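DUF7790 domain-containing protein (Leptospira interrogans serogroup Icterohaemorrhagiae serovar copenhageni, PDB 6ULO) is of unknown function, a predicted membrane protein whose soluble part belongs to a family grouped with the NADP-binding Rossmann-fold clan. Local coordinates at residues Q301-G306 with T316-E321; S48-L53 with Y222-E227. All coordinates share one frame; numbering follows the deposited sequence.

Contact 1. Residues Q301-G306 with T316-E321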
# COMPACT_ATOMS: atom_id res chain seq x y z
N GLN A 301 6.85 -17.86 10.74
CA GLN A 301 7.66 -18.17 11.91
C GLN A 301 7.80 -16.95 12.83
O GLN A 301 7.76 -17.09 14.05
CB GLN A 301 9.02 -18.69 11.47
CG GLN A 301 9.94 -18.98 12.66
CD GLN A 301 11.29 -19.54 12.25
OE1 GLN A 301 11.58 -19.72 11.06
NE2 GLN A 301 12.13 -19.81 13.24
N VAL A 302 7.96 -15.76 12.26
CA VAL A 302 7.95 -14.53 13.06
C VAL A 302 6.69 -14.45 13.91
O VAL A 302 6.73 -14.10 15.10
CB VAL A 302 8.10 -13.31 12.12
CG1 VAL A 302 7.90 -11.99 12.89
CG2 VAL A 302 9.47 -13.34 11.44
N MET A 303 5.55 -14.76 13.31
CA MET A 303 4.27 -14.69 14.03
C MET A 303 4.11 -15.83 15.04
O MET A 303 3.61 -15.61 16.13
CB MET A 303 3.12 -14.66 13.03
CG MET A 303 3.11 -13.38 12.22
SD MET A 303 1.84 -13.35 10.94
CE MET A 303 0.36 -13.54 11.95
N VAL A 304 4.52 -17.06 14.68
CA VAL A 304 4.43 -18.19 15.61
C VAL A 304 5.22 -17.90 16.87
O VAL A 304 4.75 -18.14 17.99
CB VAL A 304 4.93 -19.48 14.93
CG1 VAL A 304 5.16 -20.59 15.98
CG2 VAL A 304 3.92 -19.95 13.89
N GLU A 305 6.44 -17.38 16.71
CA GLU A 305 7.36 -17.18 17.83
C GLU A 305 7.18 -15.83 18.50
O GLU A 305 7.54 -15.69 19.68
CB GLU A 305 8.81 -17.28 17.33
CG GLU A 305 9.17 -18.66 16.82
CD GLU A 305 10.64 -18.80 16.49
OE1 GLU A 305 11.43 -17.88 16.78
OE2 GLU A 305 10.99 -19.85 15.92
N GLY A 306 6.66 -14.84 17.79
CA GLY A 306 6.66 -13.51 18.34
C GLY A 306 5.30 -12.87 18.51
O GLY A 306 5.20 -11.76 19.05
N THR A 316 -3.05 -10.21 14.87
CA THR A 316 -1.90 -10.45 15.74
C THR A 316 -1.03 -9.20 15.80
O THR A 316 -0.91 -8.47 14.81
CB THR A 316 -1.10 -11.64 15.15
OG1 THR A 316 -1.82 -12.85 15.38
CG2 THR A 316 0.27 -11.79 15.75
N VAL A 317 -0.47 -8.94 16.98
CA VAL A 317 0.62 -7.99 17.15
C VAL A 317 1.88 -8.80 17.42
O VAL A 317 1.91 -9.57 18.38
CB VAL A 317 0.36 -7.04 18.32
CG1 VAL A 317 1.54 -6.09 18.52
CG2 VAL A 317 -0.98 -6.31 18.17
N VAL A 318 2.91 -8.61 16.61
CA VAL A 318 4.20 -9.22 16.92
C VAL A 318 4.94 -8.25 17.82
O VAL A 318 5.54 -7.27 17.35
CB VAL A 318 5.03 -9.58 15.68
CG1 VAL A 318 6.40 -10.10 16.09
CG2 VAL A 318 4.31 -10.64 14.84
N ASP A 319 4.86 -8.50 19.13
CA ASP A 319 5.45 -7.64 20.13
C ASP A 319 6.58 -8.31 20.89
O ASP A 319 7.14 -7.70 21.81
CB ASP A 319 4.36 -7.12 21.09
CG ASP A 319 3.47 -8.22 21.65
OD1 ASP A 319 3.74 -9.42 21.41
OD2 ASP A 319 2.47 -7.88 22.32
N LYS A 320 6.94 -9.54 20.53
CA LYS A 320 8.01 -10.30 21.17
C LYS A 320 9.18 -10.38 20.22
O LYS A 320 9.06 -10.14 19.02
CB LYS A 320 7.52 -11.71 21.51
CG LYS A 320 6.43 -11.73 22.58
CD LYS A 320 5.85 -13.13 22.86
CE LYS A 320 4.91 -13.62 21.75
NZ LYS A 320 4.27 -14.92 22.08
N GLU A 321 10.33 -10.72 20.76
CA GLU A 321 11.56 -10.64 20.00
C GLU A 321 12.19 -11.99 19.78
O GLU A 321 11.93 -12.95 20.53
CB GLU A 321 12.55 -9.72 20.72
CG GLU A 321 12.01 -8.33 20.80
CD GLU A 321 12.88 -7.40 21.59
OE1 GLU A 321 13.89 -7.84 22.18
OE2 GLU A 321 12.53 -6.20 21.62
O HOH W 1 10.18 -14.85 20.57

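Contact 2. Residues S48-L53 with Y222-E227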
# COMPACT_ATOMS: atom_id res chain seq x y z
N SER A 48 -7.07 -5.48 -4.06
CA SER A 48 -6.94 -6.28 -2.85
C SER A 48 -8.13 -7.22 -2.69
O SER A 48 -9.24 -6.97 -3.19
CB SER A 48 -6.93 -5.32 -1.65
OG SER A 48 -6.79 -6.02 -0.42
N ASN A 49 -7.90 -8.33 -1.99
CA ASN A 49 -8.96 -9.24 -1.57
C ASN A 49 -9.02 -9.36 -0.05
O ASN A 49 -9.55 -10.34 0.46
CB ASN A 49 -8.79 -10.60 -2.24
CG ASN A 49 -7.44 -11.25 -1.90
OD1 ASN A 49 -6.61 -10.66 -1.21
ND2 ASN A 49 -7.23 -12.47 -2.38
N GLU A 50 -8.51 -8.35 0.67
CA GLU A 50 -8.50 -8.31 2.13
C GLU A 50 -9.73 -7.52 2.58
O GLU A 50 -9.80 -6.30 2.37
CB GLU A 50 -7.20 -7.65 2.61
CG GLU A 50 -6.01 -8.54 2.16
CD GLU A 50 -4.61 -7.89 2.27
OE1 GLU A 50 -4.52 -6.69 2.62
OE2 GLU A 50 -3.58 -8.61 2.02
N ASP A 51 -10.69 -8.19 3.21
CA ASP A 51 -12.00 -7.61 3.52
C ASP A 51 -12.13 -7.05 4.93
O ASP A 51 -13.21 -6.53 5.27
CB ASP A 51 -13.12 -8.63 3.32
CG ASP A 51 -13.23 -9.10 1.90
OD1 ASP A 51 -12.94 -8.31 0.98
OD2 ASP A 51 -13.57 -10.29 1.68
N ARG A 52 -11.10 -7.15 5.77
CA ARG A 52 -11.21 -6.68 7.14
C ARG A 52 -10.07 -5.74 7.48
O ARG A 52 -9.58 -5.73 8.61
CB ARG A 52 -11.31 -7.84 8.14
CG ARG A 52 -12.62 -8.66 8.00
CD ARG A 52 -13.89 -7.81 8.17
NE ARG A 52 -13.84 -6.87 9.28
CZ ARG A 52 -14.04 -7.18 10.57
NH1 ARG A 52 -14.27 -8.44 10.94
NH2 ARG A 52 -13.99 -6.23 11.50
N LEU A 53 -9.72 -4.85 6.55
CA LEU A 53 -8.68 -3.87 6.84
C LEU A 53 -9.08 -2.95 7.98
O LEU A 53 -8.20 -2.36 8.61
CB LEU A 53 -8.33 -3.06 5.59
CG LEU A 53 -7.70 -3.90 4.48
CD1 LEU A 53 -7.77 -3.15 3.14
CD2 LEU A 53 -6.25 -4.25 4.85
N TYR A 222 3.56 -1.61 4.24
CA TYR A 222 2.52 -2.60 4.02
C TYR A 222 3.00 -3.63 3.00
O TYR A 222 3.39 -3.27 1.88
CB TYR A 222 1.24 -1.90 3.53
CG TYR A 222 0.18 -2.85 2.94
CD1 TYR A 222 -0.70 -3.57 3.78
CD2 TYR A 222 0.07 -3.03 1.58
CE1 TYR A 222 -1.67 -4.40 3.22
CE2 TYR A 222 -0.91 -3.85 1.03
CZ TYR A 222 -1.77 -4.54 1.86
OH TYR A 222 -2.70 -5.36 1.30
N PHE A 223 2.98 -4.90 3.39
CA PHE A 223 3.42 -6.01 2.55
C PHE A 223 2.29 -6.85 2.00
O PHE A 223 2.57 -7.82 1.30
CB PHE A 223 4.35 -6.94 3.32
CG PHE A 223 5.63 -6.28 3.77
CD1 PHE A 223 6.46 -5.60 2.88
CD2 PHE A 223 6.03 -6.36 5.11
CE1 PHE A 223 7.67 -5.04 3.32
CE2 PHE A 223 7.24 -5.80 5.54
CZ PHE A 223 8.04 -5.15 4.65
N SER A 224 1.02 -6.59 2.36
CA SER A 224 -0.04 -7.54 2.05
C SER A 224 0.40 -8.91 2.55
O SER A 224 1.02 -8.97 3.61
CB SER A 224 -0.41 -7.46 0.56
OG SER A 224 -1.50 -8.32 0.27
N ASN A 225 0.15 -9.97 1.79
CA ASN A 225 0.68 -11.28 2.14
C ASN A 225 1.87 -11.65 1.28
O ASN A 225 2.18 -12.84 1.12
CB ASN A 225 -0.40 -12.38 2.10
CG ASN A 225 -0.82 -12.74 0.70
OD1 ASN A 225 -0.96 -11.83 -0.16
ND2 ASN A 225 -1.06 -14.03 0.44
N ALA A 226 2.58 -10.64 0.75
CA ALA A 226 3.70 -10.92 -0.15
C ALA A 226 4.77 -11.79 0.51
O ALA A 226 5.40 -12.60 -0.18
CB ALA A 226 4.33 -9.62 -0.63
N GLU A 227 4.95 -11.67 1.83
CA GLU A 227 5.99 -12.44 2.50
C GLU A 227 5.67 -13.92 2.51
O GLU A 227 6.57 -14.72 2.76
CB GLU A 227 6.19 -11.94 3.94
CG GLU A 227 6.70 -10.49 4.07
CD GLU A 227 6.40 -9.96 5.44
OE1 GLU A 227 5.23 -9.59 5.66
OE2 GLU A 227 7.30 -9.94 6.31

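Contact 1. Residues Q301-G306 with T316-E321
Gly306, the last residue of helix 299-306, offers its carbonyl to the backbone just past strand 315-318. Its O accepts the backbone N of Lys320 at 3.2 Å, a bond that lies in the carbonyl plane on a lone pair, with an N-H...O angle of 147°. The N of Asp319 makes only a weak bond to the same oxygen, and the CA of Val318 adds a C-H...O contact at 3.5 Å. A water supplies a second link, donating to Glu305 O and to Glu321 O.

Apolar contacts join Val302 and Met303 to the strand. The two methyls of Val318 divide the work: CG1, anti to the backbone N (chi1 175°), meets Val302 CG1 at 4.0 Å, and CG2 meets Met303 CG, also at 4.0 Å. In both pairs the side chains cross at about a right angle, as do the helix and strand axes, at 87°. Met303 bends at its last torsion and brings CE to 4.0 Å from Thr316 CB, whose hydroxyl is hydrogen-bonded to His277. Cys279, on the neighbouring strand 277-282, touches both Met303 and Val318.

Lys320 lays its aliphatic chain over the helix end, with CB 3.4 Å from Gly306 O, while its ammonium makes a weak hydrogen bond to Gly307 O. Within the helix, Gln301 NE2 donates to Glu305 OE2, and the other carboxylate oxygen forms a salt bridge with Lys294.

The contact thus sets the last helix across strand 315-318 through valine methyls and the methionine chain, while one helix-end carbonyl accepts a good N-H bond from Lys320 and a weak one from Asp319 where the strand gives way to loop, tying the C-terminal chain to the helix.

Contact 2. Residues S48-L53 with Y222-E227
The carboxylate of Glu50 faces Tyr222 and Ser224 and takes one hydroxyl of this pair on each oxygen. Tyr222 OH donates to Glu50 OE1 at 2.6 Å, and Ser224 OG donates to Glu50 OE2 at 2.7 Å. The glutamate chain runs extended beyond CG (chi2 167°), which carries the carboxylate out to these two groups. Both hydroxyls approach from above the carboxylate plane, nearly 40° out of it, so neither bond lies flat with the group it grips. Although Tyr222 OH is also 3.4 Å from Glu50 OE2, the angle there is too poor for a hydrogen bond. OE1 sits at the edge of the phenol ring, near its plane, and the carboxylate is turned steeply against the ring.

Tyr222 ends strand 218-222 in the parallel part of the sheet, an arrangement consistent with the Rossmann-like clan, and the chain then enters a type II' beta turn from Phe223 to Ala226. The turn is closed by Ala226 N donating to Phe223 O at 2.9 Å. Ser224 N lies 3.4 Å above the plane of the Tyr222 ring, over its centre, while Ser224 OG, anti to its own N (chi1 -176°), extends to the glutamate.

Further partners complete the network: OE2 of Glu50 is hydrogen-bonded to a third hydroxyl, Thr254 OG1, and Tyr222 OH to Gln74 NE2. On the glutamate side, Ser48 OG accepts the backbone N of Glu50 at 3.1 Å in an ST turn, and Glu50 O receives Arg156 NH2 from helix 139-166.

In the fold
The centre of contact 2 is about 9 Å from the centre of the chain, whereas the centre of contact 1 is about 22 Å from it, towards one side. Their centres are 18 Å apart and their nearest atoms about 7 Å, so they do not touch. The mixed sheet relates them: strand 218-222, which leads into contact 2, is separated from strand 315-318 of contact 1 by strands 249-255 and 277-282. Arg253 bridges part of this span, touching Met303 of contact 1 and forming a salt bridge with Glu227, in segment 222-227 of contact 2. Both segments of contact 2 precede those of contact 1 in the sequence.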